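Local coordinates for F5/8 type C domain protein (Bacteroides ovatus, PDB 4ZRX) that is a putative alpha-L-fucosidase, probably hydrolysing terminal alpha-L-fucose from glycans, and carries an F5/8 type C domain that may bind carbohydrate, at residues A108-S113 with N162-R167; Q168-L173 with Y205-R210; T237-T242 with G420-Y425; G398-A403 with T449-Q454. One frame throughout, in Å; residues are numbered along the deposited sequence. Where two conformers were deposited one is given.

Interaction 1: A108-S113 with N162-R167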
loop_
_atom_site.group_PDB
_atom_site.type_symbol
_atom_site.label_atom_id
_atom_site.label_comp_id
_atom_site.label_asym_id
_atom_site.label_seq_id
_atom_site.Cartn_x
_atom_site.Cartn_y
_atom_site.Cartn_z
ATOM N N ALA A 108 -21.045 26.422 -2.579
ATOM C CA ALA A 108 -21.574 27.734 -2.152
ATOM C C ALA A 108 -20.700 28.335 -1.047
ATOM O O ALA A 108 -20.869 29.489 -0.671
ATOM C CB ALA A 108 -23.013 27.568 -1.621
ATOM N N THR A 109 -19.722 27.581 -0.517
ATOM C CA THR A 109 -19.015 27.991 0.695
ATOM C C THR A 109 -17.813 28.900 0.475
ATOM O O THR A 109 -17.385 29.604 1.415
ATOM C CB THR A 109 -18.475 26.799 1.484
ATOM O OG1 THR A 109 -17.565 26.023 0.664
ATOM C CG2 THR A 109 -19.586 25.928 1.972
ATOM N N THR A 110 -17.252 28.850 -0.717
ATOM C CA THR A 110 -15.979 29.563 -0.992
ATOM C C THR A 110 -15.843 29.767 -2.473
ATOM O O THR A 110 -16.422 29.016 -3.272
ATOM C CB THR A 110 -14.775 28.799 -0.431
ATOM O OG1 THR A 110 -13.551 29.468 -0.729
ATOM C CG2 THR A 110 -14.694 27.384 -0.978
ATOM N N LYS A 111 -15.117 30.829 -2.825
ATOM C CA LYS A 111 -14.687 31.100 -4.183
ATOM C C LYS A 111 -13.529 30.235 -4.619
ATOM O O LYS A 111 -13.226 30.191 -5.800
ATOM C CB LYS A 111 -14.262 32.577 -4.337
ATOM C CG LYS A 111 -15.356 33.574 -4.127
ATOM C CD LYS A 111 -14.808 34.958 -4.315
ATOM C CE LYS A 111 -15.930 35.941 -4.170
ATOM N NZ LYS A 111 -15.438 37.307 -4.442
ATOM N N HIS A 112 -12.881 29.552 -3.685
ATOM C CA HIS A 112 -11.667 28.819 -3.982
ATOM C C HIS A 112 -12.065 27.426 -4.471
ATOM O O HIS A 112 -11.975 26.419 -3.743
ATOM C CB HIS A 112 -10.782 28.759 -2.755
ATOM C CG HIS A 112 -9.382 28.388 -3.074
ATOM N ND1 HIS A 112 -8.638 29.124 -3.968
ATOM C CD2 HIS A 112 -8.563 27.422 -2.594
ATOM C CE1 HIS A 112 -7.422 28.605 -4.037
ATOM N NE2 HIS A 112 -7.367 27.552 -3.258
ATOM N N SER A 113 -12.513 27.403 -5.712
ATOM C CA SER A 113 -13.040 26.201 -6.336
ATOM C C SER A 113 -12.940 26.253 -7.817
ATOM O O SER A 113 -12.574 27.293 -8.388
ATOM C CB SER A 113 -14.499 26.022 -5.977
ATOM O OG SER A 113 -15.350 26.880 -6.801
ATOM N N ASN A 162 -16.305 24.780 11.567
ATOM C CA ASN A 162 -17.125 23.593 11.684
ATOM C C ASN A 162 -18.382 23.723 10.869
ATOM O O ASN A 162 -18.746 22.810 10.148
ATOM C CB ASN A 162 -17.402 23.267 13.142
ATOM C CG ASN A 162 -16.188 22.652 13.840
ATOM O OD1 ASN A 162 -15.433 21.883 13.234
ATOM N ND2 ASN A 162 -16.042 22.916 15.112
ATOM N N ASP A 163 -19.052 24.887 10.928
ATOM C CA ASP A 163 -20.254 25.116 10.103
ATOM C C ASP A 163 -19.922 25.044 8.623
ATOM O O ASP A 163 -20.681 24.470 7.832
ATOM C CB ASP A 163 -20.878 26.509 10.405
ATOM C CG ASP A 163 -22.117 26.829 9.539
ATOM O OD1 ASP A 163 -23.230 26.372 9.900
ATOM O OD2 ASP A 163 -22.006 27.583 8.541
ATOM N N PHE A 164 -18.825 25.684 8.256
ATOM C CA PHE A 164 -18.332 25.753 6.866
ATOM C C PHE A 164 -18.079 24.334 6.327
ATOM O O PHE A 164 -18.496 23.982 5.225
ATOM C CB PHE A 164 -17.015 26.584 6.928
ATOM C CG PHE A 164 -16.214 26.665 5.618
ATOM C CD1 PHE A 164 -16.464 27.647 4.679
ATOM C CD2 PHE A 164 -15.200 25.767 5.373
ATOM C CE1 PHE A 164 -15.681 27.719 3.505
ATOM C CE2 PHE A 164 -14.450 25.845 4.285
ATOM C CZ PHE A 164 -14.702 26.797 3.320
ATOM N N PHE A 165 -17.411 23.566 7.150
ATOM C CA PHE A 165 -17.096 22.156 6.850
ATOM C C PHE A 165 -18.340 21.336 6.666
ATOM O O PHE A 165 -18.455 20.593 5.712
ATOM C CB PHE A 165 -16.206 21.577 7.909
ATOM C CG PHE A 165 -15.533 20.241 7.499
ATOM C CD1 PHE A 165 -14.408 20.253 6.679
ATOM C CD2 PHE A 165 -16.075 19.042 7.876
ATOM C CE1 PHE A 165 -13.813 19.073 6.294
ATOM C CE2 PHE A 165 -15.469 17.840 7.518
ATOM C CZ PHE A 165 -14.327 17.873 6.704
ATOM N N ILE A 166 -19.329 21.514 7.559
ATOM C CA ILE A 166 -20.566 20.791 7.411
ATOM C C ILE A 166 -21.246 21.224 6.143
ATOM O O ILE A 166 -21.887 20.406 5.502
ATOM C CB ILE A 166 -21.493 20.977 8.686
ATOM C CG1 ILE A 166 -20.869 20.176 9.830
ATOM C CG2 ILE A 166 -22.917 20.499 8.415
ATOM C CD1 ILE A 166 -21.494 20.443 11.187
ATOM N N ARG A 167 -21.195 22.528 5.787
ATOM C CA ARG A 167 -21.859 22.927 4.552
ATOM C C ARG A 167 -21.196 22.290 3.351
ATOM O O ARG A 167 -21.896 21.815 2.464
ATOM C CB ARG A 167 -21.963 24.442 4.398
ATOM C CG ARG A 167 -23.077 24.976 5.208
ATOM C CD ARG A 167 -22.979 26.497 5.289
ATOM N NE ARG A 167 -22.891 27.181 3.991
ATOM C CZ ARG A 167 -22.012 28.159 3.720
ATOM N NH1 ARG A 167 -21.093 28.504 4.609
ATOM N NH2 ARG A 167 -22.034 28.772 2.549
HETATM O O HOH W 1 -18.792 30.348 3.574
#

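Interaction 2: Q168-L173 with Y205-R210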
loop_
_atom_site.group_PDB
_atom_site.type_symbol
_atom_site.label_atom_id
_atom_site.label_comp_id
_atom_site.label_asym_id
_atom_site.label_seq_id
_atom_site.Cartn_x
_atom_site.Cartn_y
_atom_site.Cartn_z
ATOM N N GLN A 168 -19.865 22.213 3.334
ATOM C CA GLN A 168 -19.169 21.473 2.251
ATOM C C GLN A 168 -19.538 19.991 2.167
ATOM O O GLN A 168 -19.851 19.439 1.085
ATOM C CB GLN A 168 -17.666 21.614 2.398
ATOM C CG GLN A 168 -17.188 23.031 2.166
ATOM C CD GLN A 168 -15.663 23.159 2.119
ATOM O OE1 GLN A 168 -14.923 22.349 2.704
ATOM N NE2 GLN A 168 -15.187 24.220 1.510
ATOM N N LEU A 169 -19.561 19.380 3.330
ATOM C CA LEU A 169 -19.881 17.945 3.488
ATOM C C LEU A 169 -21.282 17.665 3.056
ATOM O O LEU A 169 -21.541 16.724 2.391
ATOM C CB LEU A 169 -19.615 17.541 4.914
ATOM C CG LEU A 169 -19.889 16.089 5.318
ATOM C CD1 LEU A 169 -18.958 15.167 4.561
ATOM C CD2 LEU A 169 -19.707 15.994 6.818
ATOM N N THR A 170 -22.221 18.543 3.432
ATOM C CA THR A 170 -23.620 18.410 3.056
ATOM C C THR A 170 -23.778 18.506 1.563
ATOM O O THR A 170 -24.474 17.731 0.983
ATOM C CB THR A 170 -24.477 19.449 3.793
ATOM O OG1 THR A 170 -24.353 19.245 5.213
ATOM C CG2 THR A 170 -25.946 19.392 3.353
ATOM N N GLU A 171 -23.042 19.387 0.895
ATOM C CA GLU A 171 -23.139 19.401 -0.567
ATOM C C GLU A 171 -22.713 18.058 -1.180
ATOM O O GLU A 171 -23.395 17.457 -2.072
ATOM C CB GLU A 171 -22.274 20.533 -1.143
ATOM C CG GLU A 171 -22.823 21.885 -0.835
ATOM C CD GLU A 171 -21.857 23.027 -1.068
ATOM O OE1 GLU A 171 -20.582 22.811 -1.089
ATOM O OE2 GLU A 171 -22.398 24.184 -1.180
ATOM N N LEU A 172 -21.564 17.578 -0.720
ATOM C CA LEU A 172 -20.997 16.340 -1.252
ATOM C C LEU A 172 -21.872 15.132 -1.006
ATOM O O LEU A 172 -21.896 14.220 -1.824
ATOM C CB LEU A 172 -19.562 16.116 -0.714
ATOM C CG LEU A 172 -18.492 17.132 -1.135
ATOM C CD1 LEU A 172 -17.215 16.890 -0.419
ATOM C CD2 LEU A 172 -18.286 17.021 -2.619
ATOM N N LEU A 173 -22.592 15.171 0.107
ATOM C CA LEU A 173 -23.409 14.036 0.512
ATOM C C LEU A 173 -24.875 14.141 0.099
ATOM O O LEU A 173 -25.657 13.239 0.397
ATOM C CB LEU A 173 -23.294 13.843 2.020
ATOM C CG LEU A 173 -21.889 13.539 2.576
ATOM C CD1 LEU A 173 -21.998 13.100 3.999
ATOM C CD2 LEU A 173 -21.084 12.585 1.817
ATOM N N TYR A 205 -20.178 13.466 11.846
ATOM C CA TYR A 205 -20.714 12.090 11.786
ATOM C C TYR A 205 -22.222 12.035 11.679
ATOM O O TYR A 205 -22.776 11.208 10.947
ATOM C CB TYR A 205 -20.217 11.253 12.989
ATOM C CG TYR A 205 -20.382 9.728 12.833
ATOM C CD1 TYR A 205 -20.465 9.111 11.583
ATOM C CD2 TYR A 205 -20.438 8.934 13.954
ATOM C CE1 TYR A 205 -20.581 7.698 11.477
ATOM C CE2 TYR A 205 -20.614 7.564 13.877
ATOM C CZ TYR A 205 -20.675 6.953 12.642
ATOM O OH TYR A 205 -20.807 5.579 12.561
ATOM N N GLN A 206 -22.908 12.916 12.407
ATOM C CA GLN A 206 -24.371 12.961 12.323
ATOM C C GLN A 206 -24.846 13.339 10.925
ATOM O O GLN A 206 -25.775 12.721 10.403
ATOM C CB GLN A 206 -24.984 13.877 13.403
ATOM C CG GLN A 206 -24.664 13.515 14.863
ATOM C CD GLN A 206 -24.731 12.026 15.187
ATOM O OE1 GLN A 206 -23.756 11.431 15.715
ATOM N NE2 GLN A 206 -25.840 11.392 14.821
ATOM N N THR A 207 -24.088 14.215 10.243
ATOM C CA THR A 207 -24.409 14.581 8.877
ATOM C C THR A 207 -24.309 13.403 7.968
ATOM O O THR A 207 -25.188 13.160 7.144
ATOM C CB THR A 207 -23.486 15.724 8.413
ATOM O OG1 THR A 207 -23.643 16.839 9.288
ATOM C CG2 THR A 207 -23.777 16.188 6.979
ATOM N N ILE A 208 -23.201 12.672 8.094
ATOM C CA ILE A 208 -22.976 11.513 7.271
ATOM C C ILE A 208 -24.088 10.489 7.458
ATOM O O ILE A 208 -24.671 9.986 6.502
ATOM C CB ILE A 208 -21.577 10.875 7.603
ATOM C CG1 ILE A 208 -20.455 11.810 7.190
ATOM C CG2 ILE A 208 -21.485 9.509 6.998
ATOM C CD1 ILE A 208 -19.063 11.379 7.745
ATOM N N GLN A 209 -24.386 10.192 8.707
ATOM C CA GLN A 209 -25.423 9.193 9.026
ATOM C C GLN A 209 -26.811 9.563 8.492
ATOM O O GLN A 209 -27.582 8.680 8.065
ATOM C CB GLN A 209 -25.489 8.978 10.528
ATOM C CG GLN A 209 -24.326 8.182 11.051
ATOM C CD GLN A 209 -24.375 8.034 12.540
ATOM O OE1 GLN A 209 -25.180 7.252 13.041
ATOM N NE2 GLN A 209 -23.579 8.790 13.265
ATOM N N ARG A 210 -27.116 10.850 8.497
ATOM C CA ARG A 210 -28.434 11.310 8.065
ATOM C C ARG A 210 -28.571 11.243 6.580
ATOM O O ARG A 210 -29.573 10.752 6.078
ATOM C CB ARG A 210 -28.704 12.716 8.566
ATOM C CG ARG A 210 -30.022 13.279 8.056
ATOM C CD ARG A 210 -30.409 14.506 8.833
ATOM N NE ARG A 210 -29.271 15.396 8.987
ATOM C CZ ARG A 210 -28.844 16.267 8.085
ATOM N NH1 ARG A 210 -29.472 16.438 6.924
ATOM N NH2 ARG A 210 -27.781 16.998 8.365
#

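Interaction 3: T237-T242 with G420-Y425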
loop_
_atom_site.group_PDB
_atom_site.type_symbol
_atom_site.label_atom_id
_atom_site.label_comp_id
_atom_site.label_asym_id
_atom_site.label_seq_id
_atom_site.Cartn_x
_atom_site.Cartn_y
_atom_site.Cartn_z
ATOM N N THR A 237 -0.155 -9.784 12.102
ATOM C CA THR A 237 -1.108 -9.975 13.180
ATOM C C THR A 237 -1.954 -8.709 13.210
ATOM O O THR A 237 -1.471 -7.651 13.677
ATOM C CB THR A 237 -0.415 -10.120 14.494
ATOM O OG1 THR A 237 0.474 -11.221 14.482
ATOM C CG2 THR A 237 -1.396 -10.263 15.681
ATOM N N GLU A 238 -3.168 -8.796 12.631
ATOM C CA GLU A 238 -4.032 -7.630 12.484
ATOM C C GLU A 238 -5.346 -7.853 13.224
ATOM O O GLU A 238 -6.228 -8.620 12.737
ATOM C CB GLU A 238 -4.266 -7.305 11.020
ATOM C CG GLU A 238 -4.997 -5.954 10.795
ATOM C CD GLU A 238 -4.164 -4.729 11.114
ATOM O OE1 GLU A 238 -3.195 -4.396 10.377
ATOM O OE2 GLU A 238 -4.416 -4.034 12.145
ATOM N N TRP A 239 -5.442 -7.223 14.393
ATOM C CA TRP A 239 -6.646 -7.225 15.253
ATOM C C TRP A 239 -7.540 -6.052 14.860
ATOM O O TRP A 239 -7.187 -4.894 15.063
ATOM C CB TRP A 239 -6.268 -7.099 16.724
ATOM C CG TRP A 239 -5.762 -8.370 17.270
ATOM C CD1 TRP A 239 -4.481 -8.679 17.548
ATOM C CD2 TRP A 239 -6.520 -9.567 17.500
ATOM N NE1 TRP A 239 -4.381 -9.967 17.937
ATOM C CE2 TRP A 239 -5.614 -10.541 17.929
ATOM C CE3 TRP A 239 -7.863 -9.900 17.377
ATOM C CZ2 TRP A 239 -5.986 -11.836 18.228
ATOM C CZ3 TRP A 239 -8.245 -11.205 17.659
ATOM C CH2 TRP A 239 -7.285 -12.157 18.104
ATOM N N ASN A 240 -8.681 -6.358 14.257
ATOM C CA ASN A 240 -9.678 -5.334 13.986
ATOM C C ASN A 240 -10.633 -5.124 15.119
ATOM O O ASN A 240 -11.379 -4.144 15.153
ATOM C CB ASN A 240 -10.330 -5.629 12.654
ATOM C CG ASN A 240 -9.383 -5.363 11.483
ATOM O OD1 ASN A 240 -8.457 -4.530 11.599
ATOM N ND2 ASN A 240 -9.582 -6.040 10.426
ATOM N N ALA A 241 -10.647 -6.066 16.055
ATOM C CA ALA A 241 -11.182 -5.844 17.383
ATOM C C ALA A 241 -9.972 -5.288 18.173
ATOM O O ALA A 241 -9.077 -6.034 18.558
ATOM C CB ALA A 241 -11.685 -7.171 18.012
ATOM N N THR A 242 -9.926 -3.973 18.338
ATOM C CA THR A 242 -8.714 -3.279 18.726
ATOM C C THR A 242 -8.920 -2.376 19.936
ATOM O O THR A 242 -10.041 -1.852 20.199
ATOM C CB THR A 242 -8.129 -2.440 17.532
ATOM O OG1 THR A 242 -6.956 -1.783 17.986
ATOM C CG2 THR A 242 -9.135 -1.409 16.970
ATOM N N GLY A 420 0.446 -18.780 10.981
ATOM C CA GLY A 420 -0.033 -17.418 11.126
ATOM C C GLY A 420 -0.604 -17.225 12.518
ATOM O O GLY A 420 -0.532 -18.100 13.364
ATOM N N THR A 421 -1.074 -16.004 12.728
ATOM C CA THR A 421 -1.613 -15.573 13.990
ATOM C C THR A 421 -3.117 -15.339 13.799
ATOM O O THR A 421 -3.888 -16.288 13.891
ATOM C CB THR A 421 -0.835 -14.385 14.503
ATOM O OG1 THR A 421 -0.679 -13.414 13.482
ATOM C CG2 THR A 421 0.520 -14.831 15.000
ATOM N N THR A 422 -3.508 -14.116 13.508
ATOM C CA THR A 422 -4.868 -13.773 13.170
ATOM C C THR A 422 -5.251 -14.288 11.791
ATOM O O THR A 422 -4.402 -14.540 10.947
ATOM C CB THR A 422 -5.064 -12.242 13.208
ATOM O OG1 THR A 422 -4.064 -11.640 12.399
ATOM C CG2 THR A 422 -4.995 -11.746 14.608
ATOM N N ILE A 423 -6.565 -14.445 11.578
ATOM C CA ILE A 423 -7.121 -14.631 10.266
ATOM C C ILE A 423 -8.014 -13.436 9.949
ATOM O O ILE A 423 -7.651 -12.623 9.156
ATOM C CB ILE A 423 -7.866 -15.982 10.141
ATOM C CG1 ILE A 423 -6.857 -17.115 10.287
ATOM C CG2 ILE A 423 -8.583 -16.035 8.827
ATOM C CD1 ILE A 423 -7.468 -18.479 10.309
ATOM N N GLY A 424 -9.130 -13.294 10.669
ATOM C CA GLY A 424 -10.000 -12.155 10.424
ATOM C C GLY A 424 -10.832 -12.355 9.174
ATOM O O GLY A 424 -11.223 -13.468 8.802
ATOM N N TYR A 425 -11.057 -11.249 8.473
ATOM C CA TYR A 425 -11.773 -11.331 7.233
ATOM C C TYR A 425 -11.112 -12.208 6.188
ATOM O O TYR A 425 -11.785 -13.046 5.526
ATOM C CB TYR A 425 -12.004 -9.923 6.664
ATOM C CG TYR A 425 -12.584 -9.934 5.295
ATOM C CD1 TYR A 425 -13.879 -10.291 5.078
ATOM C CD2 TYR A 425 -11.751 -9.734 4.201
ATOM C CE1 TYR A 425 -14.393 -10.356 3.772
ATOM C CE2 TYR A 425 -12.229 -9.804 2.952
ATOM C CZ TYR A 425 -13.540 -10.113 2.743
ATOM O OH TYR A 425 -13.968 -10.209 1.440
#

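Interaction 4: G398-A403 with T449-Q454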
loop_
_atom_site.group_PDB
_atom_site.type_symbol
_atom_site.label_atom_id
_atom_site.label_comp_id
_atom_site.label_asym_id
_atom_site.label_seq_id
_atom_site.Cartn_x
_atom_site.Cartn_y
_atom_site.Cartn_z
ATOM N N GLY A 398 -17.363 -12.306 15.269
ATOM C CA GLY A 398 -16.193 -11.795 15.962
ATOM C C GLY A 398 -14.888 -12.254 15.351
ATOM O O GLY A 398 -14.863 -13.155 14.476
ATOM N N GLN A 399 -13.793 -11.682 15.849
ATOM C CA GLN A 399 -12.466 -12.088 15.423
ATOM C C GLN A 399 -11.837 -12.909 16.522
ATOM O O GLN A 399 -11.640 -12.399 17.598
ATOM C CB GLN A 399 -11.596 -10.837 15.126
ATOM C CG GLN A 399 -10.273 -11.267 14.543
ATOM C CD GLN A 399 -9.353 -10.158 14.181
ATOM O OE1 GLN A 399 -9.711 -8.987 14.204
ATOM N NE2 GLN A 399 -8.177 -10.535 13.719
ATOM N N ARG A 400 -11.470 -14.166 16.247
ATOM C CA ARG A 400 -11.122 -15.096 17.334
ATOM C C ARG A 400 -9.819 -15.832 17.181
ATOM O O ARG A 400 -9.206 -16.158 18.168
ATOM C CB ARG A 400 -12.253 -16.106 17.489
ATOM C CG ARG A 400 -13.575 -15.397 17.770
ATOM C CD ARG A 400 -14.682 -16.352 18.021
ATOM N NE ARG A 400 -15.926 -15.643 18.311
ATOM C CZ ARG A 400 -16.950 -16.177 18.972
ATOM N NH1 ARG A 400 -16.920 -17.445 19.393
ATOM N NH2 ARG A 400 -18.041 -15.449 19.163
ATOM N N VAL A 401 -9.388 -16.112 15.970
ATOM C CA VAL A 401 -8.180 -16.900 15.747
ATOM C C VAL A 401 -6.947 -16.109 16.149
ATOM O O VAL A 401 -6.801 -14.927 15.856
ATOM C CB VAL A 401 -8.090 -17.455 14.316
ATOM C CG1 VAL A 401 -6.769 -18.193 14.080
ATOM C CG2 VAL A 401 -9.257 -18.421 14.070
ATOM N N GLU A 402 -6.117 -16.785 16.971
ATOM C CA GLU A 402 -4.885 -16.208 17.477
ATOM C C GLU A 402 -3.597 -16.865 16.967
ATOM O O GLU A 402 -2.563 -16.197 16.910
ATOM C CB GLU A 402 -4.886 -16.215 18.969
ATOM C CG GLU A 402 -5.955 -15.349 19.556
ATOM C CD GLU A 402 -6.087 -15.496 21.060
ATOM O OE1 GLU A 402 -6.196 -16.672 21.491
ATOM O OE2 GLU A 402 -6.074 -14.450 21.843
ATOM N N ALA A 403 -3.645 -18.152 16.632
ATOM C CA ALA A 403 -2.506 -18.846 16.003
ATOM C C ALA A 403 -2.986 -20.052 15.239
ATOM O O ALA A 403 -3.922 -20.741 15.674
ATOM C CB ALA A 403 -1.510 -19.292 17.071
ATOM N N THR A 449 -14.746 -20.156 20.726
ATOM C CA THR A 449 -14.735 -21.070 19.599
ATOM C C THR A 449 -14.530 -20.307 18.304
ATOM O O THR A 449 -15.283 -19.371 18.036
ATOM C CB THR A 449 -16.047 -21.856 19.590
ATOM O OG1 THR A 449 -16.145 -22.590 20.809
ATOM C CG2 THR A 449 -16.097 -22.855 18.454
ATOM N N ALA A 450 -13.535 -20.697 17.496
ATOM C CA ALA A 450 -13.288 -20.088 16.200
ATOM C C ALA A 450 -14.242 -20.624 15.158
ATOM O O ALA A 450 -14.590 -21.799 15.218
ATOM C CB ALA A 450 -11.877 -20.388 15.737
ATOM N N TYR A 451 -14.638 -19.775 14.242
ATOM C CA TYR A 451 -15.524 -20.118 13.120
ATOM C C TYR A 451 -14.802 -19.826 11.793
ATOM O O TYR A 451 -14.654 -18.667 11.416
ATOM C CB TYR A 451 -16.808 -19.308 13.211
ATOM C CG TYR A 451 -17.537 -19.554 14.488
ATOM C CD1 TYR A 451 -17.946 -20.829 14.844
ATOM C CD2 TYR A 451 -17.818 -18.527 15.360
ATOM C CE1 TYR A 451 -18.619 -21.039 16.057
ATOM C CE2 TYR A 451 -18.466 -18.739 16.554
ATOM C CZ TYR A 451 -18.858 -19.982 16.892
ATOM O OH TYR A 451 -19.498 -20.181 18.105
ATOM N N VAL A 452 -14.259 -20.850 11.168
ATOM C CA VAL A 452 -13.579 -20.727 9.899
ATOM C C VAL A 452 -14.573 -20.989 8.802
ATOM O O VAL A 452 -15.141 -22.083 8.719
ATOM C CB VAL A 452 -12.405 -21.709 9.797
ATOM C CG1 VAL A 452 -11.800 -21.689 8.433
ATOM C CG2 VAL A 452 -11.358 -21.377 10.842
ATOM N N SER A 453 -14.789 -19.992 7.959
ATOM C CA SER A 453 -15.812 -20.055 6.922
ATOM C C SER A 453 -15.316 -20.426 5.551
ATOM O O SER A 453 -16.095 -20.892 4.686
ATOM C CB SER A 453 -16.585 -18.739 6.845
ATOM O OG SER A 453 -15.685 -17.667 6.708
ATOM N N GLN A 454 -14.055 -20.224 5.301
ATOM C CA GLN A 454 -13.484 -20.689 4.027
ATOM C C GLN A 454 -12.006 -20.973 4.123
ATOM O O GLN A 454 -11.240 -20.222 4.733
ATOM C CB GLN A 454 -13.713 -19.699 2.896
ATOM C CG GLN A 454 -13.244 -20.280 1.532
ATOM C CD GLN A 454 -13.615 -19.489 0.274
ATOM O OE1 GLN A 454 -13.702 -20.074 -0.780
ATOM N NE2 GLN A 454 -13.776 -18.182 0.375
HETATM O O HOH W 2 -18.727 -18.993 20.817
#

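Interaction 1: A108-S113 with N162-R167
Thr109 meets both Phe164 and Arg167 where the loop after strand 91-97 lies against helix 158-174 in the fucosidase-family barrel, and the contact illustrates how an aromatic edge, a methyl over a guanidinium and a water bridge can together fit a loop to a helix. The apolar part comes first. In Phe164 a chi1 of 173° swings the ring away from the backbone N and out from a helix position that does not itself face the loop, and its CE1 corner reaches 3.6 Å from Thr109 CB. The ring presents its edge: Thr109 O lies near the ring plane, 3.3 Å from Phe164 CE1, and Thr110 CB sits at the same edge. With an alanine at Phe164, the Thr109 methine and the Thr110 side chain would probably face a gap where the ring edge had been.

The second kind of contact is methyl over guanidinium. Arg167 was modelled in two conformers; in the one described here, Thr109 CG2 stands 3.7 Å above the centre of the Arg167 guanidinium plane and also touches Arg167 CB, the side chain being folded back by a bend at chi3 (54°). Water supplies a polar link in this conformer: one molecule donates to Thr109 O at 2.7 Å and accepts from Arg167 NH1 at 3.1 Å, lying in the guanidinium plane.

Thr109 OG1 turns to Thr107 and Gln168, and Thr110 OG1 accepts from His112 N, forming an ST turn within the loop. The exposed, water-linked guanidinium is consistent with an arginine end that can adjust beside a buried phenylalanine.

Interaction 2: Q168-L173 with Y205-R210
Two near-parallel helices pack here through leucine and isoleucine branches and two threonines, Leu169, Thr170 and Leu173 of helix 158-174 against Thr207 and Ile208 of helix 201-211, in the outer layer of the catalytic-family domain. The short segments run in the same direction, their axes 10.1 Å apart and inclined by 16°, and no hydrogen bond passes between them.

Thr207 is the central contributor. Its methyl CG2, anti to the backbone N while OG1 lies beside that N (chi1 -58°), points at the neighbouring helix and comes 3.6 Å from Thr170 OG1 and 4.1 Å from Leu169 CD2. Both hydroxyls are bonded within their own helices, Thr170 OG1 to Ile166 O and Thr207 OG1 to Ala203 O, one turn back in each, so the Thr207 methyl meets an oxygen that already has a partner. One turn further on, Leu173 CD1 settles over Ile208, 3.8 Å from Ile208 CG1 and equally near its CA.

Beneath this seam, Leu169, Leu173 and Ile208 all rest on Val182 of strand 181-184. Successive helices laid side by side over the parallel strands 140-145, 181-184 and 216-219 are the outer-shell arrangement of a (beta/alpha) TIM barrel, consistent with the clan of this fucosidase family.

Interaction 3: T237-T242 with G420-Y425
Thr422 faces the backbone and indole of 237-242 with both branches of its side chain, and it is the tightly packed half of this contact. With OG1 set between the backbone N and the carbonyl carbon (chi1 53°), the hydroxyl accepts from Glu238 N at 3.0 Å along a fairly straight bond, 157° at the hydrogen. The same torsion turns CG2 onto Trp239, where the methyl makes a CH-pi contact over one face of the indole, 3.8 Å from the centroid of the six-membered ring and 21° off its normal. CG2 is closest to CE2, at 3.6 Å, so the methyl sits near the fused edge of that ring. One threonine thus satisfies a buried amide and packs on an aromatic face at once, a compact illustration of how a beta-branched residue can divide its duties.

The other half is more open. Thr237 and Thr421, both partly exposed, meet through their hydroxyls: the two OG1 atoms are 2.7 Å apart and hydrogen-bonded, and the side chains cross at about a right angle. Thr237 CG2 comes 4.0 Å from Thr422 CG2, joining this more exposed pair to the buried side.

There, Gln399 OE1 accepts from Asn240 N and its NE2 donates to Glu238 O, and the side chain also packs on Trp239 and Thr422, while Glu238 directs its carboxylate to Arg225 and Arg235. The arrangement is an interdomain seam, in which the loop joining strands 413-420 and 427-431 of a beta-sandwich docks against a loop of the fucosidase-family barrel domain.

Interaction 4: G398-A403 with T449-Q454
Arg400 reaches Thr449 and Tyr451 from the loop that leads into strand 401-410. Its CG lies anti to the carbonyl carbon (chi1 -58°) and the chain from there to NE is extended, which delivers the guanidinium to the start of strand 450-458. NH1 donates to Thr449 O at 2.9 Å with an angle of 146° at the hydrogen; the oxygen sits at the edge of the guanidinium but tilted somewhat out of its plane. Over one guanidinium face lies Tyr451 CE2, 3.5 Å from Arg400 NH1, with the two planes 47° apart, so the groups meet obliquely instead of stacking flat. A water accepts from Arg400 NH1 at 2.8 Å and is also hydrogen-bonded to Tyr451 OH.

Strands 401-410 and 450-458 belong to different four-stranded antiparallel sheets, and the contact therefore bridges the two layers of a beta-sandwich near one end. Lys397 O and, weakly, Ala28 O take up the remaining guanidinium nitrogens NH2 and NE. A leucine in place of Arg400 would probably leave the Thr449 carbonyl and the bridging water without their donor and Tyr451 without its cationic neighbour.

Val401 follows with apolar contact alone: its CG2, anti to the carbonyl carbon, packs 3.7 Å from Ala450 CB in the interior between the layers. Glu402 and Ala403 pair within their own sheet, the two residues together facing Glu445 in a classic beta bulge, with the Glu402 carboxylate bridged to Arg271 and Arg447.

Interactions 1 and 2 share helix 158-174 and follow one another along it, yet differ in setting: interaction 1 is a surface contact finished by water and arginine, whereas interaction 2 is buried and wholly without hydrogen bonds across it. The two touch, the loop of interaction 1 also meeting the part of the helix used by interaction 2. Interactions 3 and 4, both buried, lie about 9 Å apart between centres and also touch. Interaction 3 joins barrel domain to sandwich by threonine hydroxyls and a methyl on an indole; interaction 4 joins the sandwich layers by an arginine and a small apolar pair. The centres of interactions 2 and 3 are about 31 Å apart.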